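Hypothetical protein AQ_1575 (Aquifex aeolicus, PDB 1LFP) probably binds DNA and regulates transcription. Local coordinates at residues 89-94 against 219-224; 97-102 against 223-228. All coordinates share one frame; numbering follows the deposited sequence.

Interaction 1 (89-94 against 219-224); sequences GYAPGG and IKLLNA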
# COMPACT_ATOMS: atom_id res chain seq x y z
N GLY A 89 -15.36 3.56 2.02
CA GLY A 89 -16.52 3.75 1.20
C GLY A 89 -16.82 2.50 0.39
O GLY A 89 -16.19 1.41 0.56
N TYR A 90 -17.78 2.65 -0.52
CA TYR A 90 -18.21 1.52 -1.33
C TYR A 90 -18.13 1.82 -2.81
O TYR A 90 -18.41 2.94 -3.24
CB TYR A 90 -19.66 1.15 -0.96
CG TYR A 90 -19.80 0.40 0.34
CD1 TYR A 90 -19.78 -0.99 0.38
CD2 TYR A 90 -19.86 1.09 1.56
CE1 TYR A 90 -19.82 -1.69 1.58
CE2 TYR A 90 -19.89 0.41 2.76
CZ TYR A 90 -19.87 -0.98 2.78
OH TYR A 90 -19.93 -1.64 4.00
N ALA A 91 -17.72 0.82 -3.57
CA ALA A 91 -17.64 0.92 -5.02
C ALA A 91 -18.87 0.17 -5.53
O ALA A 91 -19.56 -0.50 -4.76
CB ALA A 91 -16.38 0.24 -5.52
N PRO A 92 -19.14 0.25 -6.83
CA PRO A 92 -20.31 -0.46 -7.35
C PRO A 92 -20.26 -1.97 -7.16
O PRO A 92 -19.19 -2.57 -7.21
CB PRO A 92 -20.36 -0.03 -8.82
CG PRO A 92 -19.01 0.55 -9.10
CD PRO A 92 -18.61 1.20 -7.82
N GLY A 93 -21.41 -2.59 -6.91
CA GLY A 93 -21.41 -4.03 -6.71
C GLY A 93 -21.24 -4.37 -5.24
O GLY A 93 -21.00 -5.52 -4.89
N GLY A 94 -21.34 -3.36 -4.39
CA GLY A 94 -21.22 -3.57 -2.95
C GLY A 94 -19.82 -3.88 -2.43
O GLY A 94 -19.65 -4.44 -1.33
N ILE A 219 -12.78 -1.34 -10.85
CA ILE A 219 -11.37 -1.18 -11.19
C ILE A 219 -10.99 0.24 -11.57
O ILE A 219 -9.93 0.72 -11.21
CB ILE A 219 -10.95 -2.15 -12.35
CG1 ILE A 219 -11.11 -3.60 -11.90
CG2 ILE A 219 -9.52 -1.89 -12.76
CD1 ILE A 219 -10.77 -4.62 -12.97
N LYS A 220 -11.85 0.94 -12.30
CA LYS A 220 -11.53 2.31 -12.66
C LYS A 220 -11.52 3.20 -11.42
O LYS A 220 -10.71 4.12 -11.29
CB LYS A 220 -12.55 2.85 -13.67
CG LYS A 220 -12.31 2.34 -15.09
CD LYS A 220 -13.21 3.07 -16.08
CE LYS A 220 -12.89 2.68 -17.52
NZ LYS A 220 -12.96 1.20 -17.70
N LEU A 221 -12.42 2.91 -10.50
CA LEU A 221 -12.49 3.69 -9.28
C LEU A 221 -11.19 3.54 -8.51
O LEU A 221 -10.58 4.54 -8.12
CB LEU A 221 -13.67 3.20 -8.44
CG LEU A 221 -14.34 4.23 -7.55
CD1 LEU A 221 -15.65 3.65 -7.01
CD2 LEU A 221 -13.40 4.63 -6.43
N LEU A 222 -10.78 2.30 -8.30
CA LEU A 222 -9.57 1.99 -7.56
C LEU A 222 -8.36 2.63 -8.24
O LEU A 222 -7.51 3.21 -7.57
CB LEU A 222 -9.38 0.48 -7.44
CG LEU A 222 -10.52 -0.30 -6.75
CD1 LEU A 222 -10.09 -1.72 -6.42
CD2 LEU A 222 -10.90 0.47 -5.42
N ASN A 223 -8.29 2.51 -9.57
CA ASN A 223 -7.18 3.10 -10.33
C ASN A 223 -7.17 4.62 -10.16
O ASN A 223 -6.11 5.23 -10.06
CB ASN A 223 -7.33 2.83 -11.82
CG ASN A 223 -7.03 1.41 -12.20
OD1 ASN A 223 -7.44 0.95 -13.28
ND2 ASN A 223 -6.32 0.69 -11.34
N ALA A 224 -8.37 5.22 -10.13
CA ALA A 224 -8.49 6.66 -10.00
C ALA A 224 -7.99 7.08 -8.62
O ALA A 224 -7.30 8.09 -8.48
CB ALA A 224 -9.95 7.08 -10.23

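Interaction 2 (97-102 against 223-228); sequences VMVLAT and NALEEL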
# COMPACT_ATOMS: atom_id res chain seq x y z
N VAL A 97 -14.18 -0.54 0.23
CA VAL A 97 -12.88 0.05 -0.11
C VAL A 97 -12.29 0.83 1.05
O VAL A 97 -13.00 1.63 1.66
CB VAL A 97 -13.02 1.07 -1.29
CG1 VAL A 97 -11.65 1.60 -1.67
CG2 VAL A 97 -13.66 0.41 -2.50
N MSE A 98 -11.01 0.60 1.35
CA MSE A 98 -10.37 1.44 2.39
C MSE A 98 -9.29 2.20 1.62
O MSE A 98 -8.65 1.67 0.71
CB MSE A 98 -9.74 0.61 3.50
CG MSE A 98 -10.78 0.03 4.52
SE MSE A 98 -10.11 -1.03 5.85
CE MSE A 98 -9.18 -2.02 4.81
N VAL A 99 -9.05 3.45 1.98
CA VAL A 99 -8.06 4.24 1.29
C VAL A 99 -7.17 4.81 2.36
O VAL A 99 -7.69 5.41 3.27
CB VAL A 99 -8.71 5.40 0.53
CG1 VAL A 99 -7.63 6.32 -0.09
CG2 VAL A 99 -9.66 4.82 -0.55
N LEU A 100 -5.87 4.58 2.26
CA LEU A 100 -4.92 5.09 3.24
C LEU A 100 -4.25 6.29 2.56
O LEU A 100 -3.62 6.16 1.51
CB LEU A 100 -3.92 3.98 3.58
CG LEU A 100 -4.30 2.96 4.67
CD1 LEU A 100 -5.74 2.44 4.54
CD2 LEU A 100 -3.25 1.85 4.68
N ALA A 101 -4.46 7.48 3.12
CA ALA A 101 -3.91 8.68 2.53
C ALA A 101 -2.99 9.41 3.51
O ALA A 101 -3.06 9.20 4.72
CB ALA A 101 -5.05 9.58 2.09
N THR A 102 -2.07 10.21 2.97
CA THR A 102 -1.15 11.00 3.80
C THR A 102 -1.28 12.35 3.13
O THR A 102 -0.82 12.53 1.99
CB THR A 102 0.32 10.50 3.72
OG1 THR A 102 0.40 9.15 4.22
CG2 THR A 102 1.22 11.39 4.58
N ASN A 223 -8.29 2.51 -9.57
CA ASN A 223 -7.18 3.10 -10.33
C ASN A 223 -7.17 4.62 -10.16
O ASN A 223 -6.11 5.23 -10.06
CB ASN A 223 -7.33 2.83 -11.82
CG ASN A 223 -7.03 1.41 -12.20
OD1 ASN A 223 -7.44 0.95 -13.28
ND2 ASN A 223 -6.32 0.69 -11.34
N ALA A 224 -8.37 5.22 -10.13
CA ALA A 224 -8.49 6.66 -10.00
C ALA A 224 -7.99 7.08 -8.62
O ALA A 224 -7.30 8.09 -8.48
CB ALA A 224 -9.95 7.08 -10.23
N LEU A 225 -8.32 6.30 -7.59
CA LEU A 225 -7.84 6.65 -6.25
C LEU A 225 -6.31 6.58 -6.19
O LEU A 225 -5.66 7.40 -5.53
CB LEU A 225 -8.44 5.73 -5.20
CG LEU A 225 -9.96 5.88 -5.04
CD1 LEU A 225 -10.51 4.67 -4.30
CD2 LEU A 225 -10.27 7.19 -4.28
N GLU A 226 -5.74 5.61 -6.88
CA GLU A 226 -4.30 5.43 -6.90
C GLU A 226 -3.60 6.62 -7.56
O GLU A 226 -2.45 6.95 -7.24
CB GLU A 226 -3.95 4.14 -7.66
CG GLU A 226 -2.49 3.74 -7.57
CD GLU A 226 -2.08 3.37 -6.16
OE1 GLU A 226 -2.57 2.33 -5.66
OE2 GLU A 226 -1.29 4.13 -5.55
N GLU A 227 -4.30 7.30 -8.46
CA GLU A 227 -3.71 8.43 -9.16
C GLU A 227 -3.62 9.71 -8.34
O GLU A 227 -3.15 10.73 -8.84
CB GLU A 227 -4.44 8.69 -10.48
CG GLU A 227 -4.17 7.59 -11.51
CD GLU A 227 -2.69 7.43 -11.82
OE1 GLU A 227 -2.08 8.38 -12.35
OE2 GLU A 227 -2.13 6.34 -11.52
N LEU A 228 -4.09 9.66 -7.10
CA LEU A 228 -4.03 10.82 -6.24
C LEU A 228 -2.72 10.75 -5.48
O LEU A 228 -2.35 9.70 -4.91
CB LEU A 228 -5.21 10.85 -5.26
CG LEU A 228 -6.61 10.83 -5.89
CD1 LEU A 228 -7.67 10.86 -4.80
CD2 LEU A 228 -6.76 12.02 -6.83

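Interaction 1 (89-94 against 219-224)
Leu221, on helix 212-226, reaches across to the end of strand 83-91 and meets Ala91 and Pro92 with one methyl group. Its CB turns toward the strand but stays 5.0 Å from Ala91 CB, too far for a close apolar contact. The next atom, CG, lies anti to the backbone N (chi1 -150°, well off the ideal staggered position), a torsion that places it beside the carbonyl carbon of its own residue. CG is little closer to the strand, at 4.9 Å from Ala91 CB, and serves as the branch point. From there the two methyls part. CD1 does the touching: it sits 3.8 Å from Ala91 CB and 3.9 Å from Ala91 CA, and it also meets Pro92 CD at 3.9 Å. The other methyl diverges, Leu221 CD2 remaining 5.4 Å from Ala91 CB. A single methyl is thus received where the alanine methyl adjoins the proline CD, the ring carbon bonded to the backbone nitrogen, with the proline and leucine side chains running obliquely past each other. The contact is purely apolar and small, yet both Ala91 and Leu221 are buried; Leu221 also packs on Val116 and Phe117 of helix 106-119. Pro92 also touches Thr214 and Lys217, further back along helix 212-226. The strand end is shaped by the turn that follows: Gly94 N makes a weak hydrogen bond of 3.4 Å to Ala91 O, and the angles at Pro92 (phi -61°, psi 145°) and Gly93, whose phi is positive, fit a type II turn. The arrangement is that of a beta-hairpin, strands 83-91 and 95-103 joined by a Pro-Gly turn, whose turn end packs against helix 212-226 in a layered alpha/beta fold.

Interaction 2 (97-102 against 223-228)
Val99 and Leu225 point their side chains at each other, strand against helix, and pass at a slant rather than end on. Each brings one branch to the meeting: Val99 CG2 lies 3.8 Å from Leu225 CD1. In Val99 the other methyl, CG1, is anti to the backbone N (chi1 175°), which leaves CG2 beside that nitrogen and directed at the leucine. CG1 consequently stays 5.4 Å from Leu225 CD1. On the helix, CG of Leu225 is anti to its carbonyl carbon (chi1 -66°), carrying the isopropyl end (CG with its two methyls) toward the strand. Val97, two residues before Val99 and on the same face of the strand, flanks the same methyl more loosely, with its CG1 4.2 Å from Leu225 CD1. Leu225 CD1 is therefore shared by two valines in a wholly apolar, buried contact, while Met98 (selenomethionine here), between them, directs its side chain away from the helix. Around this contact, Leu225 also packs on Val113 and Val116 of helix 106-119 and on Val234 of strand 231-239. Val99 also touches Tyr87 of strand 83-91 and Val231 of strand 231-239, and Val97 touches Phe117 of helix 106-119. The last turn of helix 212-226 thus packs on strand 95-103 through Leu225, with helix 106-119 beside it and a neighbouring strand along each edge of 95-103.

Overall arrangement
Interactions 1 and 2 lie 10 Å apart, centre to centre, and use successive turns of helix 212-226: Leu221 and Leu225, four residues apart, reach two adjacent antiparallel strands of one mixed sheet. The strands are joined directly between the sites, where Gly89 O lies 2.8 Å from Val97 N, a probable hydrogen bond. Packing also bridges them: Leu222 CD2 is 4.0 Å from Val97 CG1, and Ala91 CB is 4.1 Å from Val97 CG2. Together they hold the helix of a beta-alpha-beta unit, whose parallel strands are 207-208 and 231-239, against the hairpin 83-91/95-103. Helix 106-119 contributes to both interfaces through Val116 and Phe117.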